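Local coordinates for protein 8-demethyl-8-aminoriboflavin-5'-phosphate synthase (Streptomyces davawensis, PDB 5MLD) that replaces the C-8 methyl group of FMN with an amino group taken from glutamate, a step in biosynthesis of the antibiotic roseoflavin, at residues K125-H139 and Y154-A168. Residues are numbered along the deposited sequence; the frame is centred on the assembly and turned at random.
Sequences KVAGLLMCGNEDGAH and YSVPPNAAAYWLGPA. With 8DP (8-demethyl-8-aminoriboflavin-5'-phosphate), chain I.
Leu-129 to Cys-132 pair in parallel with Ala-161 to Trp-164, the strand axes 8° apart, in this flavodoxin-like fold; helix 138-152 makes the beta-alpha-beta crossover from strand 125-132 to 154-155, and after a loop the chain rejoins the same strand edge at 161-164. Ala-162 N bonds to Leu-129 O and Trp-164 N to Met-131 O, while Ala-162 O takes Met-131 N. At Pro-158 and Asn-159 the segment 154-168 loops away from 125-139, and Pro-157 CD lies 3.6 Å from Ala-127 O, a buried carbonyl without a polar partner.

On the face of Leu-129 and Tyr-163, beneath helix 138-152, Met-131 bends at chi3, so that its CE lies 4.0 Å from Ala-161 CB, against that small side chain. Ala-138 is the bump over Tyr-163: its CB stands 3.9 Å from the ring centroid and 25° off the normal, a CH-pi contact. With chi1 at 61°, Tyr-163 CG sits between its own N and carbonyl carbon; its OH lies 3.2 Å from His-139 CE1, the rings oblique, and is hydrogen-bonded to Glu-135 OE2 of a neighbouring subunit. On the reverse face Leu-130 CD2 packs on Ala-162 CB, and Cys-132 SG lies 4.1 Å from Trp-164 CE3, an oblique sulfur-aromatic contact with the ring.

Beyond the strand, Leu-165 CD2 fits against Gly-133 CA, 3.7 Å away, backing the loop that binds the flavin. There Glu-135 N and Asp-136 N each donate to 8DP O9 at 2.7 Å, and 8DP N5 donates to Asp-136 O.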
# COMPACT_ATOMS: atom_id res chain seq x y z
N LYS A 125 11.61 -6.59 -21.39
CA LYS A 125 10.31 -7.26 -21.40
C LYS A 125 9.22 -6.30 -20.92
O LYS A 125 9.49 -5.20 -20.44
CB LYS A 125 10.38 -8.53 -20.55
CG LYS A 125 11.39 -9.54 -21.09
CD LYS A 125 11.52 -10.71 -20.13
CE LYS A 125 12.54 -11.71 -20.65
NZ LYS A 125 12.15 -12.25 -21.96
N VAL A 126 7.98 -6.72 -21.10
CA VAL A 126 6.83 -5.87 -20.81
C VAL A 126 5.90 -6.62 -19.88
O VAL A 126 5.72 -7.83 -20.03
CB VAL A 126 6.09 -5.46 -22.11
CG1 VAL A 126 4.81 -4.73 -21.80
CG2 VAL A 126 6.99 -4.60 -22.99
N ALA A 127 5.34 -5.91 -18.90
CA ALA A 127 4.45 -6.50 -17.91
C ALA A 127 3.04 -5.92 -18.03
O ALA A 127 2.86 -4.73 -18.30
CB ALA A 127 4.96 -6.29 -16.48
N GLY A 128 2.05 -6.80 -17.83
CA GLY A 128 0.68 -6.38 -17.66
C GLY A 128 0.08 -7.14 -16.50
O GLY A 128 0.70 -8.05 -15.93
N LEU A 129 -1.14 -6.78 -16.16
CA LEU A 129 -1.75 -7.33 -14.96
C LEU A 129 -3.23 -7.56 -15.21
O LEU A 129 -3.90 -6.68 -15.77
CB LEU A 129 -1.53 -6.36 -13.81
CG LEU A 129 -1.68 -6.82 -12.38
CD1 LEU A 129 -0.72 -7.98 -12.10
CD2 LEU A 129 -1.32 -5.63 -11.54
N LEU A 130 -3.73 -8.73 -14.84
CA LEU A 130 -5.16 -9.01 -14.74
C LEU A 130 -5.48 -9.35 -13.29
O LEU A 130 -4.78 -10.16 -12.68
CB LEU A 130 -5.57 -10.17 -15.65
CG LEU A 130 -5.32 -9.98 -17.16
CD1 LEU A 130 -5.61 -11.27 -17.88
CD2 LEU A 130 -6.17 -8.83 -17.75
N MET A 131 -6.52 -8.72 -12.73
CA MET A 131 -6.83 -8.96 -11.32
C MET A 131 -8.33 -9.18 -11.13
O MET A 131 -9.15 -8.60 -11.84
CB MET A 131 -6.38 -7.79 -10.43
CG MET A 131 -4.88 -7.62 -10.30
SD MET A 131 -4.51 -6.03 -9.57
CE MET A 131 -4.97 -4.88 -10.86
N CYS A 132 -8.67 -10.00 -10.14
CA CYS A 132 -10.07 -10.27 -9.82
C CYS A 132 -10.21 -10.26 -8.30
O CYS A 132 -9.51 -11.00 -7.62
CB CYS A 132 -10.52 -11.62 -10.38
SG CYS A 132 -12.27 -11.68 -10.45
N GLY A 133 -11.10 -9.41 -7.78
CA GLY A 133 -11.41 -9.44 -6.37
C GLY A 133 -12.92 -9.38 -6.19
O GLY A 133 -13.65 -9.03 -7.11
N ASN A 134 -13.38 -9.72 -4.98
CA ASN A 134 -14.82 -9.57 -4.77
C ASN A 134 -15.23 -8.12 -4.58
O ASN A 134 -16.39 -7.77 -4.87
CB ASN A 134 -15.27 -10.40 -3.55
CG ASN A 134 -15.32 -11.89 -3.86
OD1 ASN A 134 -15.03 -12.31 -4.99
ND2 ASN A 134 -15.68 -12.69 -2.86
N GLU A 135 -14.33 -7.25 -4.09
CA GLU A 135 -14.73 -5.89 -3.76
C GLU A 135 -13.63 -4.84 -3.81
O GLU A 135 -13.93 -3.68 -4.08
CB GLU A 135 -15.37 -5.85 -2.36
CG GLU A 135 -14.45 -6.32 -1.26
CD GLU A 135 -14.73 -5.70 0.11
OE1 GLU A 135 -14.01 -6.07 1.06
OE2 GLU A 135 -15.64 -4.85 0.23
N ASP A 136 -12.37 -5.18 -3.50
CA ASP A 136 -11.43 -4.10 -3.22
C ASP A 136 -9.99 -4.58 -3.29
O ASP A 136 -9.68 -5.69 -2.86
CB ASP A 136 -11.73 -3.51 -1.84
CG ASP A 136 -10.87 -2.33 -1.50
OD1 ASP A 136 -10.84 -1.35 -2.27
OD2 ASP A 136 -10.22 -2.39 -0.44
N GLY A 137 -9.10 -3.72 -3.80
CA GLY A 137 -7.67 -3.99 -3.72
C GLY A 137 -6.92 -3.91 -5.04
O GLY A 137 -5.69 -4.06 -5.07
N ALA A 138 -7.64 -3.65 -6.13
CA ALA A 138 -7.04 -3.74 -7.46
C ALA A 138 -5.88 -2.76 -7.64
O ALA A 138 -4.78 -3.15 -8.03
CB ALA A 138 -8.11 -3.52 -8.53
N HIS A 139 -6.11 -1.47 -7.37
CA HIS A 139 -5.03 -0.51 -7.62
C HIS A 139 -3.86 -0.69 -6.64
O HIS A 139 -2.69 -0.44 -7.00
CB HIS A 139 -5.60 0.91 -7.58
CG HIS A 139 -6.52 1.19 -8.73
ND1 HIS A 139 -7.90 1.25 -8.59
CD2 HIS A 139 -6.27 1.39 -10.05
CE1 HIS A 139 -8.45 1.48 -9.77
NE2 HIS A 139 -7.48 1.58 -10.67
N TYR A 154 11.21 -5.07 -16.20
CA TYR A 154 10.00 -4.92 -17.00
C TYR A 154 9.64 -3.46 -17.20
O TYR A 154 9.76 -2.64 -16.29
CB TYR A 154 8.82 -5.65 -16.34
CG TYR A 154 8.92 -7.15 -16.46
CD1 TYR A 154 8.43 -7.81 -17.58
CD2 TYR A 154 9.51 -7.91 -15.44
CE1 TYR A 154 8.54 -9.18 -17.70
CE2 TYR A 154 9.62 -9.29 -15.56
CZ TYR A 154 9.13 -9.91 -16.70
OH TYR A 154 9.24 -11.27 -16.84
N SER A 155 9.16 -3.15 -18.40
CA SER A 155 8.55 -1.86 -18.70
C SER A 155 7.04 -2.00 -18.64
O SER A 155 6.48 -3.04 -19.02
CB SER A 155 8.96 -1.36 -20.08
OG SER A 155 10.36 -1.19 -20.15
N VAL A 156 6.37 -0.95 -18.19
CA VAL A 156 4.93 -0.97 -17.99
C VAL A 156 4.32 0.10 -18.88
O VAL A 156 4.63 1.29 -18.71
CB VAL A 156 4.57 -0.74 -16.51
CG1 VAL A 156 3.06 -0.93 -16.29
CG2 VAL A 156 5.35 -1.71 -15.64
N PRO A 157 3.47 -0.26 -19.83
CA PRO A 157 2.79 0.74 -20.65
C PRO A 157 1.69 1.41 -19.85
O PRO A 157 1.40 0.98 -18.72
CB PRO A 157 2.22 -0.10 -21.80
CG PRO A 157 1.96 -1.44 -21.18
CD PRO A 157 2.96 -1.62 -20.07
N PRO A 158 1.06 2.46 -20.37
CA PRO A 158 -0.12 3.00 -19.70
C PRO A 158 -1.26 2.02 -19.74
O PRO A 158 -1.35 1.17 -20.63
CB PRO A 158 -0.46 4.25 -20.52
CG PRO A 158 0.10 3.94 -21.87
CD PRO A 158 1.37 3.20 -21.61
N ASN A 159 -2.13 2.14 -18.73
CA ASN A 159 -3.34 1.32 -18.63
C ASN A 159 -3.00 -0.16 -18.75
O ASN A 159 -3.64 -0.93 -19.47
CB ASN A 159 -4.36 1.78 -19.68
CG ASN A 159 -4.70 3.26 -19.54
OD1 ASN A 159 -4.37 4.07 -20.39
ND2 ASN A 159 -5.33 3.62 -18.42
N ALA A 160 -1.97 -0.57 -18.02
CA ALA A 160 -1.45 -1.92 -18.10
C ALA A 160 -2.13 -2.90 -17.14
O ALA A 160 -1.79 -4.08 -17.17
CB ALA A 160 0.05 -1.93 -17.81
N ALA A 161 -3.06 -2.44 -16.30
CA ALA A 161 -3.70 -3.29 -15.29
C ALA A 161 -5.21 -3.28 -15.50
O ALA A 161 -5.85 -2.23 -15.39
CB ALA A 161 -3.37 -2.81 -13.88
N ALA A 162 -5.78 -4.45 -15.81
CA ALA A 162 -7.22 -4.62 -15.98
C ALA A 162 -7.76 -5.52 -14.87
O ALA A 162 -7.08 -6.45 -14.43
CB ALA A 162 -7.55 -5.23 -17.34
N TYR A 163 -9.00 -5.27 -14.44
CA TYR A 163 -9.47 -5.91 -13.22
C TYR A 163 -11.00 -5.92 -13.20
O TYR A 163 -11.66 -5.17 -13.92
CB TYR A 163 -8.91 -5.20 -11.98
CG TYR A 163 -9.33 -3.76 -11.90
CD1 TYR A 163 -8.59 -2.77 -12.52
CD2 TYR A 163 -10.49 -3.38 -11.23
CE1 TYR A 163 -8.98 -1.46 -12.49
CE2 TYR A 163 -10.89 -2.06 -11.18
CZ TYR A 163 -10.13 -1.10 -11.83
OH TYR A 163 -10.50 0.22 -11.82
N TRP A 164 -11.54 -6.78 -12.33
CA TRP A 164 -12.95 -6.78 -11.99
C TRP A 164 -13.08 -6.75 -10.47
O TRP A 164 -12.33 -7.42 -9.76
CB TRP A 164 -13.68 -8.02 -12.54
CG TRP A 164 -15.18 -8.00 -12.27
CD1 TRP A 164 -16.14 -7.50 -13.10
CD2 TRP A 164 -15.86 -8.50 -11.12
NE1 TRP A 164 -17.38 -7.65 -12.53
CE2 TRP A 164 -17.24 -8.27 -11.31
CE3 TRP A 164 -15.44 -9.13 -9.94
CZ2 TRP A 164 -18.21 -8.64 -10.37
CZ3 TRP A 164 -16.40 -9.50 -8.99
CH2 TRP A 164 -17.77 -9.25 -9.21
N LEU A 165 -14.02 -5.95 -9.98
CA LEU A 165 -14.41 -5.91 -8.58
C LEU A 165 -15.91 -5.69 -8.52
O LEU A 165 -16.47 -4.97 -9.36
CB LEU A 165 -13.73 -4.75 -7.80
CG LEU A 165 -12.20 -4.64 -7.84
CD1 LEU A 165 -11.89 -3.29 -7.21
CD2 LEU A 165 -11.54 -5.79 -7.11
N GLY A 166 -16.56 -6.29 -7.53
CA GLY A 166 -17.90 -5.89 -7.19
C GLY A 166 -17.94 -4.72 -6.20
O GLY A 166 -16.91 -4.11 -5.89
N PRO A 167 -19.13 -4.37 -5.73
CA PRO A 167 -19.24 -3.31 -4.72
C PRO A 167 -18.71 -3.77 -3.37
O PRO A 167 -18.44 -4.94 -3.15
CB PRO A 167 -20.75 -3.05 -4.67
CG PRO A 167 -21.33 -4.40 -4.93
CD PRO A 167 -20.42 -5.06 -5.95
N ALA A 168 -18.58 -2.81 -2.44
CA ALA A 168 -18.28 -3.13 -1.05
C ALA A 168 -19.14 -4.30 -0.59
O ALA A 168 -20.37 -4.26 -0.73
CB ALA A 168 -18.51 -1.91 -0.16
C4 8DP I . -11.20 -13.09 -3.99
C5 8DP I . -12.04 -12.72 -2.77
C8 8DP I . -10.03 -15.23 0.03
N3 8DP I . -9.25 -11.15 0.12
C2 8DP I . -11.78 -14.49 -6.09
N2 8DP I . -10.26 -16.66 0.05
N1 8DP I . -11.08 -12.17 -1.73
C6 8DP I . -10.43 -13.00 -0.87
O6 8DP I . -12.29 -15.27 -3.93
N4 8DP I . -11.44 -10.00 -2.54
C12 8DP I . -9.53 -12.48 0.08
C13 8DP I . -10.81 -10.84 -1.69
C14 8DP I . -9.88 -10.33 -0.77
C15 8DP I . -9.65 -8.95 -0.77
C16 8DP I . -11.18 -8.70 -2.51
C1 8DP I . -11.41 -15.88 -6.61
C3 8DP I . -11.35 -14.49 -4.62
C7 8DP I . -10.71 -14.39 -0.88
C9 8DP I . -9.11 -14.68 0.97
O1 8DP I . -9.44 -17.19 -9.69
P1 8DP I . -10.13 -17.32 -8.31
O2 8DP I . -11.45 -18.16 -8.47
O3 8DP I . -9.22 -17.97 -7.28
O4 8DP I . -10.56 -15.85 -7.82
O5 8DP I . -11.15 -13.54 -6.87
O7 8DP I . -10.38 -12.31 -4.51
C10 8DP I . -8.38 -15.57 1.95
C11 8DP I . -8.87 -13.33 0.98
O8 8DP I . -8.73 -8.38 0.11
N5 8DP I . -10.30 -8.17 -1.65
O9 8DP I . -11.82 -7.80 -3.40
O HOH W 1 11.74 -3.52 -20.33